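Long-range contacts in xyloglucan-specific endo-beta-1,4-glucanase (Uncultured bacterium, PDB 4W87), which probably hydrolyses the beta-1,4-linked glucan backbone of xyloglucan at internal positions, as a family 5 glycoside hydrolase: residues N148-A153 against I194-G199; L222-P227 against V267-T272. The protein carries 1 engineered substitution. One frame throughout, in Å; residues are numbered along the deposited sequence.

Interaction 1 of 2, residues N148-A153 against I194-G199; sequences NEPRMA and IICTYG. With XYS (alpha-D-xylopyranose), chain C; BGC (beta-D-glucopyranose), chain B.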
ATOM      1  N   ASN A 148      -5.900   3.278   2.575  1.00 24.65           N
ATOM      2  CA  ASN A 148      -5.322   3.415   1.252  1.00 23.05           C
ATOM      3  C   ASN A 148      -5.853   4.613   0.477  1.00 24.99           C
ATOM      4  O   ASN A 148      -7.029   4.712   0.180  1.00 24.42           O
ATOM      5  CB  ASN A 148      -5.599   2.204   0.425  1.00 21.98           C
ATOM      6  CG  ASN A 148      -4.958   2.314  -0.933  1.00 22.39           C
ATOM      7  OD1 ASN A 148      -3.762   2.142  -1.069  1.00 22.37           O
ATOM      8  ND2 ASN A 148      -5.742   2.661  -1.921  1.00 22.90           N
ATOM      9  N   GLU A 149      -4.961   5.545   0.201  1.00 25.15           N
ATOM     10  CA  GLU A 149      -5.287   6.754  -0.504  1.00 25.43           C
ATOM     11  C   GLU A 149      -6.585   7.420  -0.034  1.00 24.46           C
ATOM     12  O   GLU A 149      -7.470   7.706  -0.828  1.00 24.93           O
ATOM     13  CB  GLU A 149      -5.286   6.500  -2.022  1.00 23.57           C
ATOM     14  CG  GLU A 149      -3.977   5.914  -2.506  1.00 21.75           C
ATOM     15  CD  GLU A 149      -3.971   5.607  -4.003  1.00 25.00           C
ATOM     16  OE1 GLU A 149      -5.051   5.705  -4.673  1.00 26.25           O
ATOM     17  OE2 GLU A 149      -2.877   5.270  -4.509  1.00 24.10           O
ATOM     18  N   PRO A 150      -6.659   7.726   1.268  1.00 22.86           N
ATOM     19  CA  PRO A 150      -7.900   8.284   1.794  1.00 22.21           C
ATOM     20  C   PRO A 150      -8.062   9.668   1.271  1.00 21.71           C
ATOM     21  O   PRO A 150      -7.117  10.446   1.374  1.00 22.70           O
ATOM     22  CB  PRO A 150      -7.664   8.313   3.344  1.00 21.24           C
ATOM     23  CG  PRO A 150      -6.185   8.439   3.479  1.00 21.34           C
ATOM     24  CD  PRO A 150      -5.591   7.656   2.302  1.00 21.30           C
ATOM     25  N   ARG A 151      -9.243   9.954   0.725  1.00 22.01           N
ATOM     26  CA  ARG A 151      -9.499  11.132  -0.051  1.00 24.38           C
ATOM     27  C   ARG A 151     -10.999  11.306  -0.334  1.00 29.60           C
ATOM     28  O   ARG A 151     -11.869  10.493   0.084  1.00 30.01           O
ATOM     29  CB  ARG A 151      -8.723  11.039  -1.406  1.00 24.10           C
ATOM     30  CG  ARG A 151      -9.260   9.923  -2.324  1.00 23.02           C
ATOM     31  CD  ARG A 151      -8.328   9.525  -3.481  1.00 23.42           C
ATOM     32  NE  ARG A 151      -9.024   8.651  -4.461  1.00 22.42           N
ATOM     33  CZ  ARG A 151      -9.228   7.352  -4.314  1.00 25.39           C
ATOM     34  NH1 ARG A 151      -8.779   6.702  -3.249  1.00 29.53           N
ATOM     35  NH2 ARG A 151      -9.842   6.660  -5.257  1.00 26.16           N
ATOM     36  N   MET A 152     -11.311  12.392  -1.049  1.00 31.84           N
ATOM     37  CA  MET A 152     -12.663  12.661  -1.461  1.00 29.73           C
ATOM     38  C   MET A 152     -12.665  12.490  -2.947  1.00 31.89           C
ATOM     39  O   MET A 152     -12.240  13.391  -3.730  1.00 26.65           O
ATOM     40  CB  MET A 152     -13.091  14.062  -1.074  1.00 30.20           C
ATOM     41  CG  MET A 152     -14.516  14.383  -1.479  1.00 33.11           C
ATOM     42  SD  MET A 152     -15.815  13.302  -0.830  1.00 35.08           S
ATOM     43  CE  MET A 152     -15.994  13.889   0.867  1.00 32.32           C
ATOM     44  N   ALA A 153     -13.111  11.299  -3.338  1.00 30.31           N
ATOM     45  CA  ALA A 153     -13.083  10.943  -4.734  1.00 31.26           C
ATOM     46  C   ALA A 153     -13.931  11.954  -5.508  1.00 31.81           C
ATOM     47  O   ALA A 153     -15.023  12.306  -5.077  1.00 29.66           O
ATOM     48  CB  ALA A 153     -13.593   9.539  -4.950  1.00 30.56           C
ATOM     49  N   ILE A 194       1.280   1.627   9.871  1.00 21.04           N
ATOM     50  CA  ILE A 194       1.672   2.454   8.749  1.00 20.70           C
ATOM     51  C   ILE A 194       0.580   3.413   8.461  1.00 21.14           C
ATOM     52  O   ILE A 194      -0.500   3.018   8.024  1.00 21.33           O
ATOM     53  CB  ILE A 194       1.963   1.590   7.502  1.00 23.04           C
ATOM     54  CG1 ILE A 194       2.975   0.482   7.904  1.00 23.84           C
ATOM     55  CG2 ILE A 194       2.528   2.485   6.373  1.00 22.86           C
ATOM     56  CD1 ILE A 194       3.415  -0.515   6.829  1.00 24.37           C
ATOM     57  N   ILE A 195       0.816   4.683   8.811  1.00 22.50           N
ATOM     58  CA  ILE A 195      -0.134   5.748   8.549  1.00 23.34           C
ATOM     59  C   ILE A 195       0.113   6.332   7.130  1.00 23.65           C
ATOM     60  O   ILE A 195       1.040   5.919   6.435  1.00 26.30           O
ATOM     61  CB  ILE A 195      -0.103   6.897   9.618  1.00 22.37           C
ATOM     62  CG1 ILE A 195       1.260   7.536   9.757  1.00 22.54           C
ATOM     63  CG2 ILE A 195      -0.573   6.400  10.985  1.00 24.14           C
ATOM     64  CD1 ILE A 195       1.198   8.844  10.530  1.00 26.07           C
ATOM     65  N   CYS A 196      -0.728   7.252   6.706  1.00 22.62           N
ATOM     66  CA  CYS A 196      -0.551   7.823   5.390  1.00 26.61           C
ATOM     67  C   CYS A 196      -0.926   9.283   5.324  1.00 24.79           C
ATOM     68  O   CYS A 196      -1.592   9.771   6.208  1.00 27.99           O
ATOM     69  CB  CYS A 196      -1.398   7.049   4.391  1.00 26.91           C
ATOM     70  SG  CYS A 196      -3.150   7.243   4.663  1.00 26.12           S
ATOM     71  N   THR A 197      -0.530   9.956   4.250  1.00 24.54           N
ATOM     72  CA  THR A 197      -0.969  11.314   3.959  1.00 21.15           C
ATOM     73  C   THR A 197      -2.265  11.239   3.221  1.00 23.37           C
ATOM     74  O   THR A 197      -2.699  10.158   2.808  1.00 26.63           O
ATOM     75  CB  THR A 197       0.010  12.015   3.050  1.00 21.49           C
ATOM     76  OG1 THR A 197       0.296  11.190   1.904  1.00 18.98           O
ATOM     77  CG2 THR A 197       1.306  12.302   3.787  1.00 22.16           C
ATOM     78  N   TYR A 198      -2.888  12.394   3.021  1.00 23.89           N
ATOM     79  CA  TYR A 198      -4.055  12.475   2.193  1.00 24.23           C
ATOM     80  C   TYR A 198      -3.717  11.872   0.799  1.00 24.95           C
ATOM     81  O   TYR A 198      -2.633  12.063   0.231  1.00 26.85           O
ATOM     82  CB  TYR A 198      -4.570  13.918   2.154  1.00 23.08           C
ATOM     83  CG  TYR A 198      -5.814  14.090   1.369  1.00 24.04           C
ATOM     84  CD1 TYR A 198      -5.794  14.010  -0.027  1.00 25.85           C
ATOM     85  CD2 TYR A 198      -7.034  14.260   1.991  1.00 25.44           C
ATOM     86  CE1 TYR A 198      -6.944  14.165  -0.761  1.00 25.65           C
ATOM     87  CE2 TYR A 198      -8.190  14.397   1.265  1.00 26.85           C
ATOM     88  CZ  TYR A 198      -8.143  14.348  -0.108  1.00 26.60           C
ATOM     89  OH  TYR A 198      -9.333  14.462  -0.848  1.00 29.25           O
ATOM     90  N   GLY A 199      -4.572  11.012   0.311  1.00 24.95           N
ATOM     91  CA  GLY A 199      -4.254  10.309  -0.965  1.00 25.82           C
ATOM     92  C   GLY A 199      -2.949   9.564  -1.083  1.00 23.77           C
ATOM     93  O   GLY A 199      -2.603   9.119  -2.161  1.00 21.90           O
TER
HETATM   94  C1  XYS C   4      -1.111   8.656  -5.570  1.00 55.31           C
HETATM   95  C2  XYS C   4      -1.320  10.101  -5.019  1.00 55.50           C
HETATM   96  C3  XYS C   4      -1.045  11.101  -6.137  1.00 55.54           C
HETATM   97  C4  XYS C   4       0.353  10.906  -6.758  1.00 54.72           C
HETATM   98  C5  XYS C   4       0.603   9.469  -7.188  1.00 55.15           C
HETATM   99  O2  XYS C   4      -2.618  10.504  -4.469  1.00 49.25           O
HETATM  100  O3  XYS C   4      -1.294  12.393  -5.570  1.00 47.75           O
HETATM  101  O4  XYS C   4       0.509  11.653  -7.953  1.00 54.37           O
HETATM  102  O5  XYS C   4       0.214   8.585  -6.129  1.00 57.77           O
HETATM  103  C2  BGC B   3      -4.781   7.779 -10.822  1.00 58.13           C
HETATM  104  C3  BGC B   3      -5.040   6.627  -9.854  1.00 58.49           C
HETATM  105  C4  BGC B   3      -3.804   6.348  -8.978  1.00 59.73           C
HETATM  106  C5  BGC B   3      -3.131   7.631  -8.467  1.00 55.60           C
HETATM  107  C6  BGC B   3      -1.922   7.348  -7.561  1.00 55.08           C
HETATM  108  C1  BGC B   3      -4.003   8.928 -10.184  1.00 56.46           C
HETATM  109  O2  BGC B   3      -5.994   8.341 -11.384  1.00 67.78           O
HETATM  110  O3  BGC B   3      -5.391   5.468 -10.626  1.00 57.87           O
HETATM  111  O4  BGC B   3      -4.143   5.500  -7.867  1.00 53.91           O
HETATM  112  O5  BGC B   3      -2.782   8.463  -9.586  1.00 51.78           O
HETATM  113  O6  BGC B   3      -2.170   8.253  -6.485  1.00 57.74           O
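P150 sets the CG-CD side of its ring against the sulfur of C196, with CD 3.4 Å from SG. The contact lies in a TIM barrel, where the loop after strand 142-145 meets the end of neighbouring strand 193-196. The carbonyl of P150 is turned over Y198: P150 O lies 3.8 Å above the Y198 ring plane, over its centre. The same oxygen accepts G199 N at 2.8 Å. That bond is nearly straight (170°) but reaches P150 O from above the carbonyl plane. With CG turned from its own amide (chi1 -177°), Y198 carries CZ and OH against CA and CB of R151. Y198 OH accepts M152 N at 2.9 Å and also bonds E166 of helix 164-182. Beyond CB, R151 leads away; NH1 binds E149 O in the guanidinium plane and NE forms a salt bridge with E158. E149 lays CG 3.5 Å from G199 O, then extends its carboxylate to H223 and, weakly, to O4 of a bound glucose. The N-E-P sequence is where family 5 enzymes carry their acid/base glutamate, consistent with a place for E149 in the active site. G199 O accepts O2 of the bound xylose at 2.7 Å.

Interaction 2 of 2, residues L222-P227 against V267-T272; sequences LHTYTP and VVITET. With XYS (alpha-D-xylopyranose), chain C.
E271 lies across one face of the H223 ring. Its CB sits 3.7 Å from the ring centroid, close to the normal, as a CH-pi contact. Farther out its carboxylate stacks on the imidazole, the two planes 18° apart, with E271 CD 3.3 Å from H223 CE1. The extended E271 chain, its CG beside the backbone N (chi1 -62°), carries the carboxylate along the ring in this way. The rotation of the imidazole is fixed through both nitrogens: NE2 gives an in-plane bond to T270 OG1 at 2.9 Å, and ND1 bonds E149. T270 OG1 also bonds E145.

Y225 meets the same carboxylate from another side. Its OH donates to E271 OE1 at 2.7 Å, on the anti side and out of the carboxylate plane. The ring stands nearly upright to that carboxylate. T272 CA lies over the centre of one Y225 face, 3.9 Å from the centroid. A phenylalanine here would remove the hydroxyl and probably leave E271 OE1 without this partner and the carboxylate less firmly fixed. E271 OE2 forms a salt bridge with R59.

L222 points to the opposite face of the sheet, toward helix 246-261. Its CB meets I269 CD1 at 3.9 Å, and its CD1 touches V267 CG1. Its backbone N donates to V268 O at 3.0 Å, a bond of the parallel strand pair.

H223 O lies 3.1 Å from O5 of the bound xylose. Apolar side chains under the helices and polar ones at the strand ends are characteristic of a TIM barrel. In family 5 the nucleophile is a glutamate at the end of the seventh strand, which is consistent with the place of E271.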
ATOM      1  N   LEU A 222       3.654   6.309   1.611  1.00 23.05           N
ATOM      2  CA  LEU A 222       3.410   7.117   0.426  1.00 24.54           C
ATOM      3  C   LEU A 222       3.306   6.239  -0.810  1.00 23.54           C
ATOM      4  O   LEU A 222       3.919   5.159  -0.845  1.00 19.86           O
ATOM      5  CB  LEU A 222       4.626   8.000   0.265  1.00 25.46           C
ATOM      6  CG  LEU A 222       4.827   8.997   1.439  1.00 22.74           C
ATOM      7  CD1 LEU A 222       6.154   9.641   1.218  1.00 23.77           C
ATOM      8  CD2 LEU A 222       3.750  10.043   1.568  1.00 21.98           C
ATOM      9  N   HIS A 223       2.567   6.719  -1.809  1.00 24.78           N
ATOM     10  CA  HIS A 223       2.576   6.177  -3.178  1.00 24.50           C
ATOM     11  C   HIS A 223       3.152   7.149  -4.197  1.00 26.19           C
ATOM     12  O   HIS A 223       2.701   8.286  -4.334  1.00 28.07           O
ATOM     13  CB  HIS A 223       1.169   5.862  -3.645  1.00 24.06           C
ATOM     14  CG  HIS A 223       0.498   4.821  -2.818  1.00 24.03           C
ATOM     15  ND1 HIS A 223      -0.854   4.531  -2.928  1.00 23.79           N
ATOM     16  CD2 HIS A 223       0.988   4.011  -1.850  1.00 23.89           C
ATOM     17  CE1 HIS A 223      -1.164   3.588  -2.055  1.00 26.25           C
ATOM     18  NE2 HIS A 223      -0.062   3.252  -1.391  1.00 26.26           N
ATOM     19  N   THR A 224       4.094   6.670  -4.981  1.00 28.52           N
ATOM     20  CA  THR A 224       4.800   7.518  -5.886  1.00 32.35           C
ATOM     21  C   THR A 224       4.979   6.766  -7.159  1.00 37.94           C
ATOM     22  O   THR A 224       5.800   5.827  -7.261  1.00 46.56           O
ATOM     23  CB  THR A 224       6.178   7.749  -5.318  1.00 34.28           C
ATOM     24  OG1 THR A 224       6.626   6.481  -4.856  1.00 36.03           O
ATOM     25  CG2 THR A 224       6.113   8.699  -4.146  1.00 32.92           C
ATOM     26  N   TYR A 225       4.219   7.138  -8.148  1.00 35.35           N
ATOM     27  CA  TYR A 225       4.366   6.411  -9.379  1.00 36.56           C
ATOM     28  C   TYR A 225       5.029   7.440 -10.304  1.00 36.38           C
ATOM     29  O   TYR A 225       4.437   7.927 -11.260  1.00 40.33           O
ATOM     30  CB  TYR A 225       3.004   5.987  -9.865  1.00 31.21           C
ATOM     31  CG  TYR A 225       2.330   4.821  -9.174  1.00 32.49           C
ATOM     32  CD1 TYR A 225       1.574   4.981  -7.998  1.00 33.16           C
ATOM     33  CD2 TYR A 225       2.320   3.569  -9.780  1.00 29.94           C
ATOM     34  CE1 TYR A 225       0.864   3.903  -7.451  1.00 28.88           C
ATOM     35  CE2 TYR A 225       1.602   2.523  -9.245  1.00 30.90           C
ATOM     36  CZ  TYR A 225       0.878   2.694  -8.078  1.00 29.87           C
ATOM     37  OH  TYR A 225       0.208   1.577  -7.572  1.00 25.92           O
ATOM     38  N   THR A 226       6.254   7.798  -9.953  1.00 34.88           N
ATOM     39  CA  THR A 226       6.855   9.033 -10.387  1.00 33.15           C
ATOM     40  C   THR A 226       7.889   8.798 -11.452  1.00 32.46           C
ATOM     41  O   THR A 226       8.797   7.986 -11.270  1.00 31.90           O
ATOM     42  CB  THR A 226       7.519   9.697  -9.191  1.00 38.43           C
ATOM     43  OG1 THR A 226       6.552   9.782  -8.147  1.00 35.54           O
ATOM     44  CG2 THR A 226       8.070  11.110  -9.563  1.00 39.68           C
ATOM     45  N   PRO A 227       7.764   9.486 -12.589  1.00 34.39           N
ATOM     46  CA  PRO A 227       6.722  10.460 -12.929  1.00 32.49           C
ATOM     47  C   PRO A 227       5.467   9.844 -13.445  1.00 27.94           C
ATOM     48  O   PRO A 227       5.492   8.834 -14.141  1.00 30.78           O
ATOM     49  CB  PRO A 227       7.363  11.321 -14.026  1.00 34.52           C
ATOM     50  CG  PRO A 227       8.579  10.580 -14.492  1.00 35.67           C
ATOM     51  CD  PRO A 227       8.833   9.404 -13.611  1.00 33.80           C
ATOM     52  N   VAL A 267       9.794   5.633   6.577  1.00 27.69           N
ATOM     53  CA  VAL A 267       8.940   5.836   5.421  1.00 29.09           C
ATOM     54  C   VAL A 267       8.939   4.585   4.574  1.00 27.01           C
ATOM     55  O   VAL A 267       9.958   3.944   4.383  1.00 25.52           O
ATOM     56  CB  VAL A 267       9.505   6.913   4.509  1.00 34.44           C
ATOM     57  CG1 VAL A 267       8.508   7.243   3.402  1.00 37.48           C
ATOM     58  CG2 VAL A 267       9.891   8.155   5.308  1.00 38.78           C
ATOM     59  N   VAL A 268       7.775   4.258   4.045  1.00 28.67           N
ATOM     60  CA  VAL A 268       7.625   3.189   3.103  1.00 28.62           C
ATOM     61  C   VAL A 268       6.749   3.641   1.945  1.00 28.81           C
ATOM     62  O   VAL A 268       5.703   4.245   2.148  1.00 28.80           O
ATOM     63  CB  VAL A 268       6.909   2.015   3.723  1.00 30.11           C
ATOM     64  CG1 VAL A 268       7.021   0.821   2.791  1.00 31.02           C
ATOM     65  CG2 VAL A 268       7.525   1.700   5.067  1.00 33.26           C
ATOM     66  N   ILE A 269       7.188   3.285   0.752  1.00 25.32           N
ATOM     67  CA  ILE A 269       6.433   3.468  -0.459  1.00 24.31           C
ATOM     68  C   ILE A 269       5.624   2.217  -0.696  1.00 24.26           C
ATOM     69  O   ILE A 269       6.154   1.244  -1.212  1.00 23.49           O
ATOM     70  CB  ILE A 269       7.369   3.625  -1.636  1.00 21.62           C
ATOM     71  CG1 ILE A 269       8.399   4.733  -1.372  1.00 22.94           C
ATOM     72  CG2 ILE A 269       6.596   3.824  -2.900  1.00 22.72           C
ATOM     73  CD1 ILE A 269       7.865   6.023  -0.767  1.00 24.73           C
ATOM     74  N   THR A 270       4.352   2.228  -0.283  1.00 24.05           N
ATOM     75  CA  THR A 270       3.582   1.013  -0.290  1.00 22.07           C
ATOM     76  C   THR A 270       2.950   0.692  -1.636  1.00 23.91           C
ATOM     77  O   THR A 270       2.319  -0.386  -1.810  1.00 22.03           O
ATOM     78  CB  THR A 270       2.531   0.990   0.829  1.00 21.52           C
ATOM     79  OG1 THR A 270       1.660   2.087   0.699  1.00 21.91           O
ATOM     80  CG2 THR A 270       3.212   1.038   2.187  1.00 21.26           C
ATOM     81  N   GLU A 271       3.114   1.608  -2.589  1.00 26.21           N
ATOM     82  CA  GLU A 271       2.870   1.312  -4.001  1.00 24.95           C
ATOM     83  C   GLU A 271       3.752   2.165  -4.912  1.00 25.22           C
ATOM     84  O   GLU A 271       3.876   3.394  -4.752  1.00 23.33           O
ATOM     85  CB  GLU A 271       1.418   1.565  -4.425  1.00 24.59           C
ATOM     86  CG  GLU A 271       0.340   0.747  -3.753  1.00 24.69           C
ATOM     87  CD  GLU A 271      -1.049   1.134  -4.229  1.00 25.64           C
ATOM     88  OE1 GLU A 271      -1.160   1.802  -5.282  1.00 25.58           O
ATOM     89  OE2 GLU A 271      -2.050   0.752  -3.582  1.00 25.06           O
ATOM     90  N   THR A 272       4.243   1.508  -5.943  1.00 25.94           N
ATOM     91  CA  THR A 272       4.822   2.210  -7.094  1.00 26.78           C
ATOM     92  C   THR A 272       4.847   1.174  -8.232  1.00 26.56           C
ATOM     93  O   THR A 272       4.431   0.023  -8.048  1.00 23.49           O
ATOM     94  CB  THR A 272       6.221   2.868  -6.809  1.00 28.26           C
ATOM     95  OG1 THR A 272       6.683   3.589  -7.962  1.00 29.33           O
ATOM     96  CG2 THR A 272       7.296   1.832  -6.465  1.00 29.26           C
TER
HETATM   97  C1  XYS C   4      -1.111   8.656  -5.570  1.00 55.31           C
HETATM   98  C2  XYS C   4      -1.320  10.101  -5.019  1.00 55.50           C
HETATM   99  C3  XYS C   4      -1.045  11.101  -6.137  1.00 55.54           C
HETATM  100  C4  XYS C   4       0.353  10.906  -6.758  1.00 54.72           C
HETATM  101  C5  XYS C   4       0.603   9.469  -7.188  1.00 55.15           C
HETATM  102  O2  XYS C   4      -2.618  10.504  -4.469  1.00 49.25           O
HETATM  103  O3  XYS C   4      -1.294  12.393  -5.570  1.00 47.75           O
HETATM  104  O4  XYS C   4       0.509  11.653  -7.953  1.00 54.37           O
HETATM  105  O5  XYS C   4       0.214   8.585  -6.129  1.00 57.77           O

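Overall arrangement
Both contacts are buried and join neighbouring parts of one eight-stranded parallel barrel. Interaction 1 ties the loop after strand 142-145 to the end of strand 193-196. Interaction 2 pairs strand 218-223 with strand 267-272 and buries more surface. Their chemistry differs accordingly. In interaction 1 irregular backbone is held by a carbonyl, a tyrosine hydroxyl and a proline ring. Interaction 2 has true strand pairing, an apolar outer side and a polar inner one. They meet at the substrate cleft, where E149 of interaction 1 is joined to H223 of interaction 2. E149 OE2 and E271 OE1 are 3.9 Å apart, and both contacts touch the same xylose.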